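Local coordinates for uncharacterized protein (Nostoc punctiforme, PDB 2R3S) that probably transfers a methyl group from S-adenosylmethionine to a hydroxyl of an acceptor not yet established, as an O-methyltransferase of the Rossmann-like class, at residues Y62-I66 / G67-K71; V138-A141 / K142-P146; F245-A248 / T249-L253; A285-S288 / L289-L292. All coordinates share one frame; numbering follows the deposited sequence.

Contact 1. Residues Y62-I66 / G67-K71; sequences YLVII and GFMTK
V64 and M69 form the tight part of this contact, where helix 53-65 ends and the chain turns into strand 69-72. The CG2 branch of V64 presses against M69 CG at 3.5 Å, a close approach for two carbons, the side chains crossing at about a right angle. M69, a selenomethionine, starts with CG between its backbone N and carbonyl carbon (chi1 58°) and bends again at chi3, which brings CE to 3.7 Å from L63 CD1. Further round the turn, I66 CG1 meets the F68 ring at its edge and in its plane, 3.8 Å from F68 CD2. L63 CD2 comes to the same ring obliquely. F68 N donates to L63 O at 2.9 Å, nearly in line with the C=O but through a bent N-H; G67 N reaches V64 O at 3.0 Å from well above the carbonyl plane. The looser side is wet: one water donates to V64 O and, at 2.7 Å, to M69 O, bridging helix end and strand. K71, at the far end, carries its amino group away to a salt bridge with D61 and a hydrogen bond to D277 O of the second subunit. With G67 at positive phi (102°) as the C-prime residue, the two backbone bonds make a Schellman motif, which passes a helix into the antiparallel hairpin 69-72/75-78, consistent with the winged-helix fold of O-methyltransferase dimerisation domains.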
loop_
_atom_site.group_PDB
_atom_site.type_symbol
_atom_site.label_atom_id
_atom_site.label_comp_id
_atom_site.label_asym_id
_atom_site.label_seq_id
_atom_site.Cartn_x
_atom_site.Cartn_y
_atom_site.Cartn_z
ATOM N N TYR A 62 6.977 9.879 -9.690
ATOM C CA TYR A 62 6.463 8.678 -9.039
ATOM C C TYR A 62 5.153 8.224 -9.669
ATOM O O TYR A 62 4.967 7.044 -9.933
ATOM C CB TYR A 62 6.286 8.939 -7.537
ATOM C CG TYR A 62 5.966 7.720 -6.699
ATOM C CD1 TYR A 62 4.656 7.325 -6.487
ATOM C CD2 TYR A 62 6.975 6.962 -6.128
ATOM C CE1 TYR A 62 4.364 6.209 -5.714
ATOM C CE2 TYR A 62 6.694 5.846 -5.360
ATOM C CZ TYR A 62 5.393 5.474 -5.165
ATOM O OH TYR A 62 5.115 4.392 -4.388
ATOM N N LEU A 63 4.250 9.164 -9.939
ATOM C CA LEU A 63 3.004 8.830 -10.638
ATOM C C LEU A 63 3.234 8.260 -12.056
ATOM O O LEU A 63 2.446 7.489 -12.526
ATOM C CB LEU A 63 2.063 10.048 -10.667
ATOM C CG LEU A 63 1.516 10.479 -9.289
ATOM C CD1 LEU A 63 0.748 11.796 -9.453
ATOM C CD2 LEU A 63 0.641 9.415 -8.526
ATOM N N VAL A 64 4.306 8.672 -12.721
ATOM C CA VAL A 64 4.742 8.078 -13.968
ATOM C C VAL A 64 5.231 6.641 -13.692
ATOM O O VAL A 64 4.751 5.681 -14.320
ATOM C CB VAL A 64 5.839 8.892 -14.641
ATOM C CG1 VAL A 64 6.442 8.109 -15.850
ATOM C CG2 VAL A 64 5.297 10.279 -15.074
ATOM N N ILE A 65 6.134 6.501 -12.727
ATOM C CA ILE A 65 6.662 5.176 -12.354
ATOM C C ILE A 65 5.518 4.171 -12.076
ATOM O O ILE A 65 5.523 3.092 -12.626
ATOM C CB ILE A 65 7.621 5.224 -11.148
ATOM C CG1 ILE A 65 8.858 6.077 -11.468
ATOM C CG2 ILE A 65 8.049 3.797 -10.738
ATOM C CD1 ILE A 65 9.661 6.401 -10.229
ATOM N N ILE A 66 4.515 4.537 -11.293
ATOM C CA ILE A 66 3.436 3.589 -11.009
ATOM C C ILE A 66 2.233 3.606 -12.008
ATOM O O ILE A 66 1.265 2.945 -11.784
ATOM C CB ILE A 66 3.016 3.677 -9.501
ATOM C CG1 ILE A 66 2.155 4.921 -9.217
ATOM C CG2 ILE A 66 4.269 3.707 -8.654
ATOM C CD1 ILE A 66 1.678 5.036 -7.794
ATOM N N GLY A 67 2.301 4.319 -13.126
ATOM C CA GLY A 67 1.333 4.097 -14.222
ATOM C C GLY A 67 0.173 5.070 -14.419
ATOM O O GLY A 67 -0.669 4.842 -15.274
ATOM N N PHE A 68 0.118 6.152 -13.643
ATOM C CA PHE A 68 -0.963 7.141 -13.810
ATOM C C PHE A 68 -0.741 8.172 -14.931
ATOM O O PHE A 68 -1.673 8.844 -15.372
ATOM C CB PHE A 68 -1.225 7.852 -12.486
ATOM C CG PHE A 68 -1.868 6.971 -11.465
ATOM C CD1 PHE A 68 -3.246 6.827 -11.427
ATOM C CD2 PHE A 68 -1.105 6.255 -10.568
ATOM C CE1 PHE A 68 -3.839 5.982 -10.501
ATOM C CE2 PHE A 68 -1.714 5.398 -9.635
ATOM C CZ PHE A 68 -3.073 5.277 -9.620
HETATM N N MSE A 69 0.480 8.308 -15.394
HETATM C CA MSE A 69 0.795 9.331 -16.394
HETATM C C MSE A 69 2.089 8.995 -17.092
HETATM O O MSE A 69 2.793 8.065 -16.683
HETATM C CB MSE A 69 0.888 10.703 -15.760
HETATM C CG MSE A 69 1.887 10.859 -14.665
HETATM SE SE MSE A 69 1.652 12.625 -13.725
HETATM C CE MSE A 69 -0.177 12.368 -13.029
ATOM N N THR A 70 2.384 9.729 -18.163
ATOM C CA THR A 70 3.615 9.516 -18.913
ATOM C C THR A 70 4.414 10.804 -18.849
ATOM O O THR A 70 3.859 11.851 -18.496
ATOM C CB THR A 70 3.354 9.079 -20.365
ATOM O OG1 THR A 70 2.610 10.086 -21.051
ATOM C CG2 THR A 70 2.588 7.757 -20.379
ATOM N N LYS A 71 5.713 10.699 -19.139
ATOM C CA LYS A 71 6.628 11.828 -19.090
ATOM C C LYS A 71 7.153 12.102 -20.488
ATOM O O LYS A 71 7.963 11.353 -20.997
ATOM C CB LYS A 71 7.770 11.536 -18.104
ATOM C CG LYS A 71 8.465 12.770 -17.609
ATOM C CD LYS A 71 9.569 12.447 -16.614
ATOM C CE LYS A 71 10.335 13.714 -16.189
ATOM N NZ LYS A 71 11.154 13.435 -14.988
HETATM O O HOH W 1 3.330 5.468 -17.029
#

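Contact 2. Residues V138-A141 / K142-P146; sequences VQFA and KAMSP
F140 and M144 make a Met-aromatic contact one turn apart, at the C-terminal part of helix 136-143, in the methyltransferase domain. M144, a selenomethionine, lies over one face of the phenyl ring: its CB stands 3.7 Å from the centroid of the F140 ring, only 7° off the normal, a CH-pi contact. Next along, M144 CG is 3.5 Å from F140 CD2, displaced toward the rim. The chain bends at chi2 (-71°) and chi3 (-73°): SE stands off obliquely, 5.2 Å from the F140 centroid, and CE turns back to 4.0 Å from F140 CE2. Underneath, F140 O takes M144 N at 2.9 Å and, weakly, A143 N. F100 of helix 98-101 meets F140 edge-to-face, while A141 packs on S175 and V203; the segment is thus wedged between helices 98-101 and 198-211, beside the loop after strand 168-172, where Rossmann-like methyltransferases usually bind S-adenosylmethionine. A 1,2-ethanediol molecule sits about 4 Å from the F140 side chain. On the more exposed flank V138 and K142 run side by side, V138 CG1 touching K142 CE at 3.6 Å. A water donates to A141 O at 2.6 Å and is hydrogen-bonded to S145 OG.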
loop_
_atom_site.group_PDB
_atom_site.type_symbol
_atom_site.label_atom_id
_atom_site.label_comp_id
_atom_site.label_asym_id
_atom_site.label_seq_id
_atom_site.Cartn_x
_atom_site.Cartn_y
_atom_site.Cartn_z
ATOM N N VAL A 138 -22.125 7.461 6.242
ATOM C CA VAL A 138 -22.456 8.717 5.571
ATOM C C VAL A 138 -21.390 9.012 4.523
ATOM O O VAL A 138 -21.731 9.364 3.396
ATOM C CB VAL A 138 -22.638 9.881 6.576
ATOM C CG1 VAL A 138 -23.003 11.229 5.865
ATOM C CG2 VAL A 138 -23.691 9.501 7.598
ATOM N N GLN A 139 -20.116 8.838 4.878
ATOM C CA GLN A 139 -19.040 9.004 3.902
ATOM C C GLN A 139 -19.172 8.011 2.752
ATOM O O GLN A 139 -19.012 8.400 1.596
ATOM C CB GLN A 139 -17.646 8.899 4.539
ATOM C CG GLN A 139 -17.221 10.133 5.307
ATOM C CD GLN A 139 -17.406 11.407 4.502
ATOM O OE1 GLN A 139 -16.788 11.582 3.452
ATOM N NE2 GLN A 139 -18.296 12.285 4.977
ATOM N N PHE A 140 -19.488 6.745 3.051
ATOM C CA PHE A 140 -19.700 5.784 1.981
ATOM C C PHE A 140 -20.802 6.281 1.055
ATOM O O PHE A 140 -20.619 6.322 -0.159
ATOM C CB PHE A 140 -20.060 4.402 2.504
ATOM C CG PHE A 140 -20.156 3.358 1.414
ATOM C CD1 PHE A 140 -21.294 3.247 0.637
ATOM C CD2 PHE A 140 -19.100 2.519 1.153
ATOM C CE1 PHE A 140 -21.381 2.314 -0.375
ATOM C CE2 PHE A 140 -19.166 1.575 0.141
ATOM C CZ PHE A 140 -20.315 1.463 -0.616
ATOM N N ALA A 141 -21.952 6.638 1.633
ATOM C CA ALA A 141 -23.105 7.051 0.850
ATOM C C ALA A 141 -22.825 8.266 -0.052
ATOM O O ALA A 141 -23.329 8.349 -1.181
ATOM C CB ALA A 141 -24.319 7.327 1.762
ATOM N N LYS A 142 -22.055 9.222 0.448
ATOM C CA LYS A 142 -21.708 10.398 -0.340
ATOM C C LYS A 142 -20.622 10.101 -1.369
ATOM O O LYS A 142 -20.682 10.594 -2.493
ATOM C CB LYS A 142 -21.235 11.556 0.562
ATOM C CG LYS A 142 -22.272 12.095 1.552
ATOM C CD LYS A 142 -21.753 13.371 2.239
ATOM C CE LYS A 142 -22.564 13.801 3.455
ATOM N NZ LYS A 142 -24.020 13.874 3.176
ATOM N N ALA A 143 -19.618 9.328 -0.982
ATOM C CA ALA A 143 -18.380 9.223 -1.762
ATOM C C ALA A 143 -18.397 8.084 -2.782
ATOM O O ALA A 143 -17.695 8.137 -3.784
ATOM C CB ALA A 143 -17.171 9.057 -0.819
HETATM N N MSE A 144 -19.169 7.036 -2.511
HETATM C CA MSE A 144 -19.073 5.800 -3.285
HETATM C C MSE A 144 -20.227 5.633 -4.280
HETATM O O MSE A 144 -20.216 4.702 -5.079
HETATM C CB MSE A 144 -19.011 4.598 -2.349
HETATM C CG MSE A 144 -17.867 4.632 -1.408
HETATM SE SE MSE A 144 -16.163 4.332 -2.308
HETATM C CE MSE A 144 -16.390 2.415 -2.658
ATOM N N SER A 145 -21.199 6.540 -4.258
ATOM C CA SER A 145 -22.360 6.433 -5.133
ATOM C C SER A 145 -22.080 6.484 -6.654
ATOM O O SER A 145 -22.790 5.835 -7.409
ATOM C CB SER A 145 -23.416 7.460 -4.741
ATOM O OG SER A 145 -22.993 8.770 -5.032
ATOM N N PRO A 146 -21.068 7.258 -7.110
ATOM C CA PRO A 146 -20.716 7.257 -8.546
ATOM C C PRO A 146 -20.470 5.881 -9.180
ATOM O O PRO A 146 -20.988 5.610 -10.256
ATOM C CB PRO A 146 -19.449 8.130 -8.598
ATOM C CG PRO A 146 -19.616 9.064 -7.417
ATOM C CD PRO A 146 -20.228 8.210 -6.356
HETATM O O HOH W 2 -24.610 9.980 -2.830
#

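Contact 3. Residues F245-A248 / T249-L253; sequences FDVA and TCEQL
From F245 and D246, both extended, the chain winds into helix 247-260, and three successive backbone bonds tie the first turn: C250 N to D246 O at 3.0 Å, E251 N to V247 O, and Q252 N to A248 O. D246 is the N-cap. Its CG lies between the backbone N and the carbonyl carbon (chi1 58°), which swings the carboxylate back over the helix start. OD1 of D246 is gripped twice by one residue: T249 N donates to it at 3.0 Å, and T249 OG1 donates at 2.6 Å from the syn side, 34° out of the carboxylate plane. The second bond fixes the rotation of the threonine hydroxyl; the pair, with the positive end of the helix dipole close by, would be expected to stabilise the aspartate's negative charge. A water accepts from D246 N and gives a weak, long bond to T249 OG1. The threonine methyl turns the other way, T249 CG2 resting 3.7 Å from F245 CB and oblique to the phenyl ring, whose edge-to-face partners are F241 and F225. V247 and E251 lie alongside each other, V247 CG1 3.7 Å from E251 OE2, an oxygen hydrogen-bonded to N312 ND2. This is a classic aspartate N-cap, opening the helix of a beta-alpha-beta crossover between the parallel strands 233-239 and 265-271 of the Rossmann-like sheet.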
loop_
_atom_site.group_PDB
_atom_site.type_symbol
_atom_site.label_atom_id
_atom_site.label_comp_id
_atom_site.label_asym_id
_atom_site.label_seq_id
_atom_site.Cartn_x
_atom_site.Cartn_y
_atom_site.Cartn_z
ATOM N N PHE A 245 -21.637 -9.392 8.541
ATOM C CA PHE A 245 -22.136 -10.146 9.702
ATOM C C PHE A 245 -21.764 -11.620 9.640
ATOM O O PHE A 245 -21.532 -12.132 8.554
ATOM C CB PHE A 245 -23.653 -9.964 9.759
ATOM C CG PHE A 245 -24.080 -8.523 9.628
ATOM C CD1 PHE A 245 -23.934 -7.644 10.683
ATOM C CD2 PHE A 245 -24.589 -8.044 8.438
ATOM C CE1 PHE A 245 -24.326 -6.307 10.555
ATOM C CE2 PHE A 245 -24.957 -6.729 8.296
ATOM C CZ PHE A 245 -24.830 -5.853 9.359
ATOM N N ASP A 246 -21.696 -12.300 10.792
ATOM C CA ASP A 246 -21.593 -13.772 10.784
ATOM C C ASP A 246 -22.822 -14.413 10.149
ATOM O O ASP A 246 -23.830 -13.753 9.884
ATOM C CB ASP A 246 -21.245 -14.399 12.162
ATOM C CG ASP A 246 -22.239 -14.054 13.265
ATOM O OD1 ASP A 246 -23.452 -14.016 13.012
ATOM O OD2 ASP A 246 -21.784 -13.830 14.397
ATOM N N VAL A 247 -22.697 -15.707 9.867
ATOM C CA VAL A 247 -23.736 -16.491 9.198
ATOM C C VAL A 247 -25.091 -16.559 9.952
ATOM O O VAL A 247 -26.159 -16.551 9.327
ATOM C CB VAL A 247 -23.215 -17.940 8.929
ATOM C CG1 VAL A 247 -24.370 -18.868 8.529
ATOM C CG2 VAL A 247 -22.116 -17.924 7.853
ATOM N N ALA A 248 -25.025 -16.677 11.279
ATOM C CA ALA A 248 -26.207 -16.765 12.129
ATOM C C ALA A 248 -27.000 -15.447 12.025
ATOM O O ALA A 248 -28.217 -15.440 11.813
ATOM C CB ALA A 248 -25.776 -17.019 13.552
ATOM N N THR A 249 -26.275 -14.338 12.126
ATOM C CA THR A 249 -26.851 -13.002 11.971
ATOM C C THR A 249 -27.443 -12.771 10.608
ATOM O O THR A 249 -28.524 -12.197 10.520
ATOM C CB THR A 249 -25.815 -11.943 12.282
ATOM O OG1 THR A 249 -25.282 -12.220 13.578
ATOM C CG2 THR A 249 -26.413 -10.515 12.226
ATOM N N CYS A 250 -26.776 -13.217 9.537
ATOM C CA CYS A 250 -27.363 -13.112 8.174
ATOM C C CYS A 250 -28.641 -13.930 8.091
ATOM O O CYS A 250 -29.595 -13.545 7.425
ATOM C CB CYS A 250 -26.393 -13.609 7.086
ATOM S SG CYS A 250 -24.904 -12.565 6.867
ATOM N N GLU A 251 -28.628 -15.086 8.747
ATOM C CA GLU A 251 -29.780 -15.995 8.754
ATOM C C GLU A 251 -30.953 -15.375 9.535
ATOM O O GLU A 251 -32.066 -15.359 9.038
ATOM C CB GLU A 251 -29.367 -17.388 9.271
ATOM C CG GLU A 251 -28.556 -18.161 8.203
ATOM C CD GLU A 251 -28.098 -19.554 8.610
ATOM O OE1 GLU A 251 -28.161 -19.894 9.810
ATOM O OE2 GLU A 251 -27.653 -20.298 7.702
ATOM N N GLN A 252 -30.665 -14.822 10.710
ATOM C CA GLN A 252 -31.628 -14.009 11.458
ATOM C C GLN A 252 -32.270 -12.967 10.548
ATOM O O GLN A 252 -33.502 -12.855 10.492
ATOM C CB GLN A 252 -30.943 -13.322 12.647
ATOM C CG GLN A 252 -31.894 -12.606 13.632
ATOM C CD GLN A 252 -31.149 -11.750 14.660
ATOM O OE1 GLN A 252 -31.423 -10.560 14.805
ATOM N NE2 GLN A 252 -30.197 -12.357 15.374
ATOM N N LEU A 253 -31.440 -12.252 9.784
ATOM C CA LEU A 253 -31.943 -11.221 8.889
ATOM C C LEU A 253 -32.780 -11.813 7.762
ATOM O O LEU A 253 -33.832 -11.277 7.449
ATOM C CB LEU A 253 -30.806 -10.348 8.327
ATOM C CG LEU A 253 -31.238 -9.071 7.573
ATOM C CD1 LEU A 253 -31.690 -7.916 8.537
ATOM C CD2 LEU A 253 -30.124 -8.621 6.614
HETATM O O HOH W 3 -22.385 -10.482 13.069
#

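Contact 4. Residues A285-S288 / L289-L292; sequences AAFS and LVML
The phenyl ring of F287 has V290 on one face, its CB 4.0 Å above the ring plane and set toward the rim, with V290 CG1 4.0 Å from F287 CE1. M291, a selenomethionine, comes in obliquely: its CE is 3.7 Å from F287 CE2, and its SE lies 4.9 Å from the centroid of the F287 ring, 57° off the normal, a Met-aromatic contact. From beyond this turn F272 stacks on the same ring and H243 meets it edge-to-face. F287 swings its CG anti to the backbone N (chi1 -164°), which lays the ring back along the helix toward V290 and M291. The chain of M291 in turn bends at both chi2 and chi3 (88°), curling the methyl round to the ring. Beneath the side chains, M291 N donates to F287 O at 3.0 Å, and L292 N to S288 O at 2.9 Å. L289 N instead reaches A286 O, three residues back, at 3.2 Å and from above the carbonyl plane. Helix 282-294 follows strand 265-271. It turns F287 and M291 to the loop that carries H243 and H244, and L289 and L292 to helix 113-119, while V290 and L292 also pack on Q18 and M58 of the second subunit.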
loop_
_atom_site.group_PDB
_atom_site.type_symbol
_atom_site.label_atom_id
_atom_site.label_comp_id
_atom_site.label_asym_id
_atom_site.label_seq_id
_atom_site.Cartn_x
_atom_site.Cartn_y
_atom_site.Cartn_z
ATOM N N ALA A 285 -12.348 -11.686 -3.842
ATOM C CA ALA A 285 -11.783 -12.546 -2.828
ATOM C C ALA A 285 -10.931 -11.784 -1.809
ATOM O O ALA A 285 -10.868 -12.183 -0.638
ATOM C CB ALA A 285 -10.987 -13.670 -3.474
ATOM N N ALA A 286 -10.267 -10.704 -2.249
ATOM C CA ALA A 286 -9.446 -9.872 -1.368
ATOM C C ALA A 286 -10.309 -9.109 -0.327
ATOM O O ALA A 286 -9.808 -8.660 0.693
ATOM C CB ALA A 286 -8.607 -8.899 -2.185
ATOM N N PHE A 287 -11.609 -8.983 -0.576
ATOM C CA PHE A 287 -12.492 -8.241 0.330
ATOM C C PHE A 287 -12.577 -8.916 1.729
ATOM O O PHE A 287 -12.836 -8.260 2.724
ATOM C CB PHE A 287 -13.864 -8.064 -0.328
ATOM C CG PHE A 287 -14.721 -7.009 0.329
ATOM C CD1 PHE A 287 -14.442 -5.675 0.165
ATOM C CD2 PHE A 287 -15.787 -7.369 1.144
ATOM C CE1 PHE A 287 -15.217 -4.719 0.797
ATOM C CE2 PHE A 287 -16.539 -6.426 1.782
ATOM C CZ PHE A 287 -16.271 -5.101 1.585
ATOM N N SER A 288 -12.279 -10.213 1.822
ATOM C CA SER A 288 -12.328 -10.869 3.113
ATOM C C SER A 288 -11.337 -10.243 4.139
ATOM O O SER A 288 -11.642 -10.167 5.338
ATOM C CB SER A 288 -12.199 -12.401 2.972
ATOM O OG SER A 288 -10.861 -12.834 3.018
ATOM N N LEU A 289 -10.187 -9.758 3.673
ATOM C CA LEU A 289 -9.245 -9.080 4.540
ATOM C C LEU A 289 -9.859 -7.765 5.031
ATOM O O LEU A 289 -9.692 -7.422 6.187
ATOM C CB LEU A 289 -7.899 -8.826 3.855
ATOM C CG LEU A 289 -6.685 -8.562 4.751
ATOM C CD1 LEU A 289 -6.187 -9.822 5.411
ATOM C CD2 LEU A 289 -5.525 -7.855 3.990
ATOM N N VAL A 290 -10.581 -7.060 4.161
ATOM C CA VAL A 290 -11.292 -5.869 4.563
ATOM C C VAL A 290 -12.279 -6.170 5.710
ATOM O O VAL A 290 -12.318 -5.446 6.718
ATOM C CB VAL A 290 -11.985 -5.192 3.359
ATOM C CG1 VAL A 290 -12.740 -3.972 3.787
ATOM C CG2 VAL A 290 -10.935 -4.812 2.307
HETATM N N MSE A 291 -13.020 -7.271 5.578
HETATM C CA MSE A 291 -13.955 -7.689 6.605
HETATM C C MSE A 291 -13.256 -8.083 7.884
HETATM O O MSE A 291 -13.746 -7.791 8.964
HETATM C CB MSE A 291 -14.865 -8.806 6.106
HETATM C CG MSE A 291 -15.779 -8.375 4.961
HETATM SE SE MSE A 291 -17.059 -6.994 5.545
HETATM C CE MSE A 291 -16.006 -5.344 5.232
ATOM N N LEU A 292 -12.096 -8.702 7.795
ATOM C CA LEU A 292 -11.331 -9.010 9.004
ATOM C C LEU A 292 -10.899 -7.741 9.724
ATOM O O LEU A 292 -10.959 -7.659 10.968
ATOM C CB LEU A 292 -10.103 -9.876 8.689
ATOM C CG LEU A 292 -9.125 -10.210 9.825
ATOM C CD1 LEU A 292 -9.710 -11.166 10.880
ATOM C CD2 LEU A 292 -7.844 -10.774 9.261
#

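Overall arrangement
Contact 1 belongs to the dimerisation domain, the other three to the methyltransferase domain, yet contacts 1 and 4 meet across the dimer: Y62 and I65 of one subunit pack on L289 and A285 of the other. Contacts 1, 2 and 4 are partly buried. Contacts 2 and 4 pair selenomethionine with phenylalanine, the selenium oblique to the ring in both, but in contact 2 the first side-chain carbons lie over the face, whereas in contact 4 a valine takes the face. Contact 3 is the surface member and the polar one, held by a carboxylate. Contacts 1 and 3 treat opposite helix ends, one closed by glycine and backbone bonds, the other opened by a side chain.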